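Alpha-galactosidase (Lactobacillus brevis, PDB 3MI6) probably hydrolyses alpha-D-galactosides to release their terminal, non-reducing alpha-D-galactose residues, as a member of glycosyl hydrolase family 36. Local coordinates at residues Leu411-Glu416 with Asp474-Asp479. Residues are numbered along the deposited sequence; the frame is centred on the assembly and turned at random.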
# COMPACT_ATOMS: atom_id res chain seq x y z
N LEU D 411 26.12 0.58 43.02
CA LEU D 411 27.24 1.09 42.24
C LEU D 411 27.46 0.34 40.92
O LEU D 411 26.92 -0.73 40.70
CB LEU D 411 28.54 1.18 43.07
CG LEU D 411 29.42 -0.06 43.33
CD1 LEU D 411 30.22 -0.38 42.10
CD2 LEU D 411 30.36 0.17 44.49
N TRP D 412 28.29 0.95 40.08
CA TRP D 412 28.45 0.61 38.67
C TRP D 412 29.76 -0.16 38.43
O TRP D 412 30.84 0.28 38.81
CB TRP D 412 28.46 1.94 37.90
CG TRP D 412 28.67 1.90 36.43
CD1 TRP D 412 27.72 2.09 35.47
CD2 TRP D 412 29.92 1.73 35.73
NE1 TRP D 412 28.29 2.03 34.22
CE2 TRP D 412 29.63 1.81 34.35
CE3 TRP D 412 31.24 1.51 36.13
CZ2 TRP D 412 30.62 1.67 33.36
CZ3 TRP D 412 32.22 1.38 35.16
CH2 TRP D 412 31.91 1.45 33.79
N PHE D 413 29.65 -1.33 37.82
CA PHE D 413 30.81 -2.03 37.32
C PHE D 413 30.69 -2.19 35.80
O PHE D 413 29.58 -2.13 35.25
CB PHE D 413 30.90 -3.43 37.92
CG PHE D 413 31.17 -3.45 39.40
CD1 PHE D 413 32.47 -3.50 39.88
CD2 PHE D 413 30.12 -3.44 40.30
CE1 PHE D 413 32.71 -3.53 41.24
CE2 PHE D 413 30.36 -3.46 41.66
CZ PHE D 413 31.65 -3.51 42.13
N GLU D 414 31.83 -2.40 35.14
CA GLU D 414 31.87 -2.85 33.75
C GLU D 414 32.93 -3.95 33.67
O GLU D 414 34.00 -3.75 33.11
CB GLU D 414 32.21 -1.70 32.79
CG GLU D 414 31.95 -1.99 31.31
CD GLU D 414 32.28 -0.82 30.39
OE1 GLU D 414 32.43 0.31 30.88
OE2 GLU D 414 32.40 -1.03 29.17
N PRO D 415 32.61 -5.13 34.24
CA PRO D 415 33.50 -6.28 34.50
C PRO D 415 34.26 -6.77 33.28
O PRO D 415 35.49 -6.93 33.33
CB PRO D 415 32.53 -7.38 34.92
CG PRO D 415 31.37 -6.66 35.47
CD PRO D 415 31.22 -5.43 34.63
N GLU D 416 33.53 -7.05 32.20
CA GLU D 416 34.09 -7.67 31.01
C GLU D 416 35.18 -6.83 30.30
O GLU D 416 35.76 -7.29 29.31
CB GLU D 416 32.95 -8.01 30.03
CG GLU D 416 31.76 -8.77 30.67
CD GLU D 416 30.41 -8.46 29.99
OE1 GLU D 416 30.22 -8.85 28.82
OE2 GLU D 416 29.54 -7.82 30.63
N ASP D 474 23.25 -2.95 47.72
CA ASP D 474 21.89 -3.41 47.55
C ASP D 474 21.64 -3.69 46.09
O ASP D 474 20.65 -4.34 45.74
CB ASP D 474 20.92 -2.34 48.04
CG ASP D 474 20.98 -2.16 49.52
OD1 ASP D 474 20.52 -3.06 50.25
OD2 ASP D 474 21.50 -1.11 49.96
N TYR D 475 22.55 -3.23 45.24
CA TYR D 475 22.28 -3.07 43.82
C TYR D 475 23.57 -2.81 43.06
O TYR D 475 24.47 -2.14 43.56
CB TYR D 475 21.32 -1.88 43.66
CG TYR D 475 21.09 -1.32 42.27
CD1 TYR D 475 21.98 -0.43 41.70
CD2 TYR D 475 19.93 -1.60 41.56
CE1 TYR D 475 21.75 0.12 40.45
CE2 TYR D 475 19.69 -1.06 40.31
CZ TYR D 475 20.60 -0.19 39.76
OH TYR D 475 20.36 0.35 38.51
N ILE D 476 23.65 -3.37 41.86
CA ILE D 476 24.80 -3.17 40.99
C ILE D 476 24.33 -2.89 39.56
O ILE D 476 23.50 -3.61 39.00
CB ILE D 476 25.77 -4.39 41.06
CG1 ILE D 476 26.73 -4.24 42.25
CG2 ILE D 476 26.56 -4.54 39.79
CD1 ILE D 476 27.54 -5.47 42.53
N LYS D 477 24.83 -1.81 38.98
CA LYS D 477 24.63 -1.57 37.57
C LYS D 477 25.83 -2.20 36.87
O LYS D 477 26.97 -1.79 37.05
CB LYS D 477 24.54 -0.07 37.29
CG LYS D 477 24.03 0.32 35.90
CD LYS D 477 23.98 1.85 35.78
CE LYS D 477 23.69 2.34 34.37
NZ LYS D 477 23.72 3.84 34.24
N TRP D 478 25.55 -3.23 36.08
CA TRP D 478 26.58 -3.98 35.37
C TRP D 478 26.53 -3.62 33.88
O TRP D 478 25.70 -4.14 33.12
CB TRP D 478 26.36 -5.47 35.61
CG TRP D 478 27.20 -6.42 34.81
CD1 TRP D 478 27.79 -6.20 33.61
CD2 TRP D 478 27.52 -7.77 35.16
NE1 TRP D 478 28.46 -7.32 33.18
CE2 TRP D 478 28.30 -8.31 34.12
CE3 TRP D 478 27.21 -8.59 36.26
CZ2 TRP D 478 28.79 -9.61 34.13
CZ3 TRP D 478 27.69 -9.89 36.27
CH2 TRP D 478 28.47 -10.39 35.22
N ASP D 479 27.43 -2.74 33.48
CA ASP D 479 27.42 -2.15 32.16
C ASP D 479 28.36 -2.91 31.21
O ASP D 479 29.03 -3.86 31.62
CB ASP D 479 27.84 -0.69 32.28
CG ASP D 479 27.36 0.16 31.13
OD1 ASP D 479 26.95 -0.42 30.10
OD2 ASP D 479 27.39 1.40 31.28
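At the C-terminal mouth of a (beta/alpha)8 barrel, where the active site of this glycosidase lies, W412 meets D479, the predicted catalytic nucleophile. Its indole NE1 donates to the anti lone pair of D479 OD2 (3.1 Å), the ring and carboxylate planes standing nearly perpendicular at 81°. Tryptophan suits the place: one N-H holds the acid while the NE1-CE2 side of the ring rests against D479 CB. The other oxygen, OD1, takes the backbone N of S529, so both carboxylate oxygens are held. W412 reaches D479 because CG lies anti to its backbone N (chi1 177°), sending the indole along the strand toward the mouth. Beside it on the barrel's inner face, the extended K477 lays CD against W412 CD1 at 3.8 Å and carries its ammonium to a salt bridge with D367, a predicted substrate-binding residue.

Strands 408-413 and 475-478 are the adjacent third and fourth of the barrel, paired in parallel; F413 N donates to K477 O (2.8 Å), and D479 N to F413 O (2.9 Å), a nearly straight bond that carries the pairing one residue past strand 475-478. On the outer face F413 CE2 packs on I476 CD1 (3.6 Å), and helix 454-471 covers both.

Just past strand 408-413, P415 sets CG over the five-membered ring of W478, 3.8 Å from its centroid, a CH-pi contact suited to a rigid proline. W478 NE1 donates to E416 OE2 (2.8 Å), which also salt-bridges R533, while E416 OE1 hydrogen-bonds the Y504 hydroxyl. A leucine in place of W478 would probably leave E416 without this donor and P415 without an aromatic face to lie on.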